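PDB 4ZXA: hydroquinone dioxygenase large subunit, which probably forms, with a small subunit, an iron-dependent cupin dioxygenase that opens the aromatic ring of hydroquinone with molecular oxygen. Local coordinates for residues Arg260-Phe264 and Lys333-Ile337; Ala240-Thr246 and Leu313-Ala319. One frame throughout, in Å; residues are numbered along the deposited sequence.

Contact 1: Arg260-Phe264 and Lys333-Ile337; sequences RVEWF and KPYPI. With CD (cadmium ion), chain I; H8N (4-hydroxybenzonitrile), chain J.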
loop_
_atom_site.group_PDB
_atom_site.type_symbol
_atom_site.label_atom_id
_atom_site.label_comp_id
_atom_site.label_asym_id
_atom_site.label_seq_id
_atom_site.Cartn_x
_atom_site.Cartn_y
_atom_site.Cartn_z
ATOM N N ARG E 260 0.601 -21.669 -14.633
ATOM C CA ARG E 260 0.361 -23.090 -14.433
ATOM C C ARG E 260 -0.624 -23.171 -13.281
ATOM O O ARG E 260 -0.814 -22.192 -12.583
ATOM C CB ARG E 260 1.656 -23.808 -14.063
ATOM C CG ARG E 260 2.388 -23.206 -12.871
ATOM C CD ARG E 260 3.872 -23.578 -12.873
ATOM N NE ARG E 260 4.507 -23.024 -14.064
ATOM C CZ ARG E 260 5.627 -23.480 -14.620
ATOM N NH1 ARG E 260 6.267 -24.511 -14.078
ATOM N NH2 ARG E 260 6.110 -22.892 -15.718
ATOM N N VAL E 261 -1.261 -24.314 -13.081
ATOM C CA VAL E 261 -2.123 -24.495 -11.927
ATOM C C VAL E 261 -1.230 -24.630 -10.683
ATOM O O VAL E 261 -0.189 -25.295 -10.734
ATOM C CB VAL E 261 -2.997 -25.763 -12.086
ATOM C CG1 VAL E 261 -3.693 -26.109 -10.773
ATOM C CG2 VAL E 261 -4.022 -25.585 -13.197
ATOM N N GLU E 262 -1.624 -23.991 -9.582
ATOM C CA GLU E 262 -0.935 -24.161 -8.304
ATOM C C GLU E 262 -1.857 -24.831 -7.304
ATOM O O GLU E 262 -3.079 -24.663 -7.394
ATOM C CB GLU E 262 -0.525 -22.817 -7.726
ATOM C CG GLU E 262 0.511 -22.096 -8.528
ATOM C CD GLU E 262 0.557 -20.619 -8.211
ATOM O OE1 GLU E 262 -0.440 -20.109 -7.645
ATOM O OE2 GLU E 262 1.582 -19.976 -8.517
ATOM N N TRP E 263 -1.276 -25.567 -6.351
ATOM C CA TRP E 263 -2.047 -26.166 -5.264
ATOM C C TRP E 263 -1.614 -25.644 -3.893
ATOM O O TRP E 263 -0.430 -25.637 -3.551
ATOM C CB TRP E 263 -1.970 -27.690 -5.308
ATOM C CG TRP E 263 -2.655 -28.285 -6.504
ATOM C CD1 TRP E 263 -2.132 -28.436 -7.760
ATOM C CD2 TRP E 263 -3.988 -28.819 -6.562
ATOM N NE1 TRP E 263 -3.058 -29.032 -8.596
ATOM C CE2 TRP E 263 -4.203 -29.273 -7.884
ATOM C CE3 TRP E 263 -5.016 -28.975 -5.626
ATOM C CZ2 TRP E 263 -5.402 -29.857 -8.284
ATOM C CZ3 TRP E 263 -6.200 -29.546 -6.028
ATOM C CH2 TRP E 263 -6.385 -29.986 -7.341
ATOM N N PHE E 264 -2.593 -25.192 -3.117
ATOM C CA PHE E 264 -2.366 -24.719 -1.760
ATOM C C PHE E 264 -3.071 -25.660 -0.761
ATOM O O PHE E 264 -4.267 -25.924 -0.901
ATOM C CB PHE E 264 -2.937 -23.305 -1.602
ATOM C CG PHE E 264 -2.219 -22.239 -2.394
ATOM C CD1 PHE E 264 -0.961 -22.462 -2.932
ATOM C CD2 PHE E 264 -2.799 -20.987 -2.574
ATOM C CE1 PHE E 264 -0.298 -21.465 -3.656
ATOM C CE2 PHE E 264 -2.139 -19.982 -3.292
ATOM C CZ PHE E 264 -0.885 -20.228 -3.835
ATOM N N LYS E 333 -5.704 -27.869 -19.229
ATOM C CA LYS E 333 -6.637 -26.755 -19.123
ATOM C C LYS E 333 -6.223 -25.776 -18.014
ATOM O O LYS E 333 -5.455 -26.135 -17.125
ATOM C CB LYS E 333 -8.046 -27.286 -18.874
ATOM C CG LYS E 333 -8.484 -28.329 -19.883
ATOM C CD LYS E 333 -8.297 -27.819 -21.302
ATOM C CE LYS E 333 -8.651 -28.885 -22.341
ATOM N NZ LYS E 333 -8.267 -28.476 -23.727
ATOM N N PRO E 334 -6.734 -24.535 -18.063
ATOM C CA PRO E 334 -6.459 -23.515 -17.033
ATOM C C PRO E 334 -6.783 -24.001 -15.621
ATOM O O PRO E 334 -6.146 -23.551 -14.663
ATOM C CB PRO E 334 -7.423 -22.382 -17.382
ATOM C CG PRO E 334 -7.890 -22.653 -18.753
ATOM C CD PRO E 334 -7.769 -24.105 -19.012
ATOM N N TYR E 335 -7.784 -24.872 -15.492
ATOM C CA TYR E 335 -8.131 -25.465 -14.192
ATOM C C TYR E 335 -8.058 -26.976 -14.274
ATOM O O TYR E 335 -8.479 -27.563 -15.267
ATOM C CB TYR E 335 -9.515 -25.034 -13.739
ATOM C CG TYR E 335 -10.612 -25.382 -14.702
ATOM C CD1 TYR E 335 -10.939 -24.526 -15.738
ATOM C CD2 TYR E 335 -11.334 -26.565 -14.573
ATOM C CE1 TYR E 335 -11.959 -24.829 -16.632
ATOM C CE2 TYR E 335 -12.357 -26.881 -15.457
ATOM C CZ TYR E 335 -12.666 -26.003 -16.487
ATOM O OH TYR E 335 -13.680 -26.283 -17.371
ATOM N N PRO E 336 -7.532 -27.605 -13.222
ATOM C CA PRO E 336 -7.053 -28.993 -13.245
ATOM C C PRO E 336 -8.124 -30.077 -13.419
ATOM O O PRO E 336 -7.825 -31.075 -14.050
ATOM C CB PRO E 336 -6.363 -29.136 -11.887
ATOM C CG PRO E 336 -7.090 -28.191 -11.013
ATOM C CD PRO E 336 -7.375 -26.998 -11.891
ATOM N N ILE E 337 -9.334 -29.887 -12.907
ATOM C CA ILE E 337 -10.279 -30.991 -12.841
ATOM C C ILE E 337 -11.688 -30.683 -13.361
ATOM O O ILE E 337 -12.321 -29.721 -12.927
ATOM C CB ILE E 337 -10.323 -31.557 -11.398
ATOM C CG1 ILE E 337 -8.994 -32.246 -11.102
ATOM C CG2 ILE E 337 -11.437 -32.568 -11.233
ATOM C CD1 ILE E 337 -8.566 -32.109 -9.710
HETATM CD CD CD I . 0.400 -17.875 -7.928
HETATM N NAA H8N J . 1.761 -17.653 -6.041
HETATM C CAC H8N J . 2.252 -17.715 -5.010
HETATM C CAI H8N J . 2.858 -17.818 -3.650
HETATM C CAF H8N J . 2.065 -18.289 -2.610
HETATM C CAD H8N J . 2.592 -18.397 -1.327
HETATM C CAH H8N J . 3.913 -18.026 -1.130
HETATM O OAB H8N J . 4.439 -18.116 0.131
HETATM C CAE H8N J . 4.708 -17.554 -2.168
HETATM C CAG H8N J . 4.175 -17.453 -3.443
#

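Contact 2: Ala240-Thr246 and Leu313-Ala319; sequences ASLFCPT and LMVWENA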
loop_
_atom_site.group_PDB
_atom_site.type_symbol
_atom_site.label_atom_id
_atom_site.label_comp_id
_atom_site.label_asym_id
_atom_site.label_seq_id
_atom_site.Cartn_x
_atom_site.Cartn_y
_atom_site.Cartn_z
ATOM N N ALA E 240 9.130 -35.080 -9.818
ATOM C CA ALA E 240 8.821 -33.693 -10.158
ATOM C C ALA E 240 7.943 -33.006 -9.102
ATOM O O ALA E 240 7.850 -31.779 -9.068
ATOM C CB ALA E 240 8.165 -33.596 -11.545
ATOM N N SER E 241 7.290 -33.806 -8.260
ATOM C CA SER E 241 6.414 -33.301 -7.203
ATOM C C SER E 241 7.227 -32.785 -6.017
ATOM O O SER E 241 8.014 -33.530 -5.420
ATOM C CB SER E 241 5.483 -34.416 -6.735
ATOM O OG SER E 241 4.763 -34.020 -5.589
ATOM N N LEU E 242 7.050 -31.507 -5.689
ATOM C CA LEU E 242 7.753 -30.902 -4.556
ATOM C C LEU E 242 6.782 -30.330 -3.510
ATOM O O LEU E 242 5.869 -29.547 -3.826
ATOM C CB LEU E 242 8.702 -29.796 -5.014
ATOM C CG LEU E 242 9.640 -30.023 -6.194
ATOM C CD1 LEU E 242 10.349 -28.717 -6.564
ATOM C CD2 LEU E 242 10.649 -31.117 -5.909
ATOM N N PHE E 243 6.976 -30.730 -2.262
ATOM C CA PHE E 243 6.293 -30.066 -1.161
ATOM C C PHE E 243 7.121 -28.849 -0.726
ATOM O O PHE E 243 8.274 -28.994 -0.316
ATOM C CB PHE E 243 6.059 -31.039 -0.006
ATOM C CG PHE E 243 4.747 -31.772 -0.091
ATOM C CD1 PHE E 243 3.984 -31.725 -1.250
ATOM C CD2 PHE E 243 4.259 -32.483 0.999
ATOM C CE1 PHE E 243 2.754 -32.389 -1.324
ATOM C CE2 PHE E 243 3.039 -33.143 0.928
ATOM C CZ PHE E 243 2.287 -33.102 -0.230
ATOM N N CYS E 244 6.545 -27.655 -0.833
ATOM C CA CYS E 244 7.286 -26.425 -0.525
ATOM C C CYS E 244 6.564 -25.558 0.492
ATOM O O CYS E 244 6.036 -24.505 0.136
ATOM C CB CYS E 244 7.503 -25.603 -1.794
ATOM S SG CYS E 244 7.998 -26.569 -3.245
ATOM N N PRO E 245 6.546 -25.990 1.765
ATOM C CA PRO E 245 5.822 -25.265 2.815
ATOM C C PRO E 245 6.478 -23.926 3.064
ATOM O O PRO E 245 7.649 -23.748 2.723
ATOM C CB PRO E 245 6.016 -26.141 4.057
ATOM C CG PRO E 245 6.623 -27.438 3.549
ATOM C CD PRO E 245 7.342 -27.102 2.303
ATOM N N THR E 246 5.738 -23.006 3.671
ATOM C CA THR E 246 6.251 -21.680 3.993
ATOM C C THR E 246 5.339 -21.056 5.053
ATOM O O THR E 246 4.175 -21.429 5.162
ATOM C CB THR E 246 6.296 -20.789 2.733
ATOM O OG1 THR E 246 6.664 -19.456 3.088
ATOM C CG2 THR E 246 4.943 -20.758 2.048
ATOM N N LEU E 313 1.570 -22.753 5.554
ATOM C CA LEU E 313 0.958 -23.042 4.261
ATOM C C LEU E 313 1.819 -24.017 3.478
ATOM O O LEU E 313 3.032 -23.852 3.366
ATOM C CB LEU E 313 0.749 -21.766 3.433
ATOM C CG LEU E 313 0.352 -21.977 1.959
ATOM C CD1 LEU E 313 -1.029 -22.612 1.841
ATOM C CD2 LEU E 313 0.365 -20.679 1.200
ATOM N N MET E 314 1.187 -25.042 2.932
ATOM C CA MET E 314 1.910 -25.945 2.061
ATOM C C MET E 314 1.652 -25.580 0.603
ATOM O O MET E 314 0.507 -25.638 0.143
ATOM C CB MET E 314 1.495 -27.386 2.322
ATOM C CG MET E 314 2.043 -28.353 1.282
ATOM S SD MET E 314 3.813 -28.590 1.467
ATOM C CE MET E 314 3.893 -29.585 2.955
ATOM N N VAL E 315 2.712 -25.191 -0.112
ATOM C CA VAL E 315 2.632 -24.966 -1.558
ATOM C C VAL E 315 3.163 -26.205 -2.281
ATOM O O VAL E 315 4.314 -26.616 -2.093
ATOM C CB VAL E 315 3.426 -23.710 -2.015
ATOM C CG1 VAL E 315 3.252 -23.487 -3.523
ATOM C CG2 VAL E 315 2.998 -22.473 -1.226
ATOM N N TRP E 316 2.311 -26.823 -3.083
ATOM C CA TRP E 316 2.692 -28.056 -3.744
ATOM C C TRP E 316 3.057 -27.767 -5.210
ATOM O O TRP E 316 2.206 -27.435 -6.030
ATOM C CB TRP E 316 1.565 -29.069 -3.638
ATOM C CG TRP E 316 1.781 -30.349 -4.381
ATOM C CD1 TRP E 316 2.948 -31.063 -4.502
ATOM C CD2 TRP E 316 0.787 -31.074 -5.113
ATOM N NE1 TRP E 316 2.730 -32.197 -5.263
ATOM C CE2 TRP E 316 1.413 -32.221 -5.651
ATOM C CE3 TRP E 316 -0.570 -30.860 -5.377
ATOM C CZ2 TRP E 316 0.725 -33.146 -6.428
ATOM C CZ3 TRP E 316 -1.253 -31.784 -6.155
ATOM C CH2 TRP E 316 -0.600 -32.913 -6.673
ATOM N N GLU E 317 4.336 -27.892 -5.530
ATOM C CA GLU E 317 4.816 -27.499 -6.840
ATOM C C GLU E 317 5.089 -28.696 -7.731
ATOM O O GLU E 317 5.286 -29.820 -7.252
ATOM C CB GLU E 317 6.076 -26.645 -6.707
ATOM C CG GLU E 317 5.809 -25.239 -6.178
ATOM C CD GLU E 317 7.075 -24.403 -6.101
ATOM O OE1 GLU E 317 8.117 -24.860 -6.624
ATOM O OE2 GLU E 317 7.034 -23.302 -5.507
ATOM N N ASN E 318 5.118 -28.429 -9.030
ATOM C CA ASN E 318 5.392 -29.435 -10.038
ATOM C C ASN E 318 6.521 -28.947 -10.940
ATOM O O ASN E 318 6.326 -28.068 -11.768
ATOM C CB ASN E 318 4.132 -29.712 -10.860
ATOM C CG ASN E 318 4.352 -30.783 -11.928
ATOM O OD1 ASN E 318 5.464 -31.285 -12.102
ATOM N ND2 ASN E 318 3.290 -31.134 -12.642
ATOM N N ALA E 319 7.700 -29.525 -10.778
ATOM C CA ALA E 319 8.902 -29.026 -11.427
ATOM C C ALA E 319 9.162 -29.636 -12.820
ATOM O O ALA E 319 10.301 -29.657 -13.298
ATOM C CB ALA E 319 10.097 -29.250 -10.516
#

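Contact 1: Arg260-Phe264 and Lys333-Ile337
Val261 and Trp263 meet the loop segment Pro334-Ile337 mainly through apolar groups, with Pro336 as the shared partner. The pyrrolidine ring of Pro336 lies against both methyls of Val261, CD of Pro336 lying 3.9 Å from CG2 of Val261. CG2 also comes to 3.3 Å from the carbonyl O of Pro334. With CG1 anti to the backbone N (chi1 169°), the two branches of Val261 spread toward the proline, one reaching its CG and CD and the other its CD. Farther along, CG of Pro336 approaches CZ2 of Trp263 obliquely at 3.6 Å, while CD1 of Ile337 comes in at the indole edge, near the ring plane, 3.9 Å from CH2 of Trp263.

Between these two residues Glu262 turns its side chain to the other side of the strand and grips the cadmium ion with both carboxylate oxygens, OE1 at 2.4 Å and OE2 at 2.5 Å. The nitrile nitrogen NAA of 4-hydroxybenzonitrile binds the same cadmium ion at 2.3 Å, and His256, Asn258 and His303 complete the site. CZ of Phe264 touches the ligand ring at CAF, 3.7 Å away. Val55 of the small subunit packs on Trp263, and its His34 on Pro336.

Val261 and Trp263 thus present a largely apolar surface to the C-terminal loop, while Glu262 between them offers a chelating carboxylate to the metal. Coordination through both oxygens probably restricts rotation of the Glu262 carboxylate.

Contact 2: Ala240-Thr246 and Leu313-Ala319
Two neighbouring antiparallel strands of the cupin-type beta-sheet, 241-249 and 310-318, are joined here, and Trp316 couples to both Ser241 and Phe243 on one face of the pair. The backbones bond in register: Leu242 and Glu317 exchange two hydrogen bonds, Thr246 and Leu313 do the same, and N of Cys244 gives a hydrogen bond to O of Val315. The return bond from N of Val315 to O of Cys244 is weak, at 3.4 Å. Beyond the strand ends, N of Ala319 donates to O of Ala240 along an almost straight line.

Trp316 has CG anti to the backbone N (chi1 175°), a setting that swings its pyrrole edge across to the partner strand. There NE1 donates to OG of Ser241 at 2.8 Å, with the oxygen in the indole plane; Gln151 of the small subunit also bonds to this hydroxyl. Phe243 turns an edge to the face of the five-membered ring in an offset edge-to-face (T-shaped) pair, planes at 88°, with CE1 of Phe243 3.4 Å from CD1 of Trp316. Replacing Trp316 with leucine would probably leave the Ser241 hydroxyl without its indole donor and the edge of Phe243 without a ring face to pack on.

On the other face, Cys244 SG lies beside the extended side chain of Glu317, 3.7 Å from its CD, and the hydroxyl of Thr246, a residue of the 4-hydroxybenzonitrile pocket, bonds to Asn231 and Glu248. Back on the face of Trp316 and Phe243, Met314, bent at chi2 and chi3, forms a Met-aromatic contact with Phe243, its SD 4.2 Å from the ring centroid and its CE 3.5 Å from both CD2 of Phe243 and CG of Pro245.

In the fold
From the N terminus the chain enters contact 2 at 240-246, turns back through strand 251-257 and reaches 260-264, which leads into the metal-binding strand 262-266 of contact 1. It then runs through strands 270-277, 283-290, 293-297 and 301-307 before 313-319 closes contact 2. Helix 323-329 follows, and 333-337 closes contact 1. The two loops therefore cross, each enclosing one segment of the other. Strand 310-318 lies between 241-249 and 262-266 in one sheet, and Trp263 O probably accepts a hydrogen bond from Trp316 N. Contact 2 joins strands within that sheet, whereas contact 1 ties its metal-bearing strand to the C-terminal loop beside the small subunit.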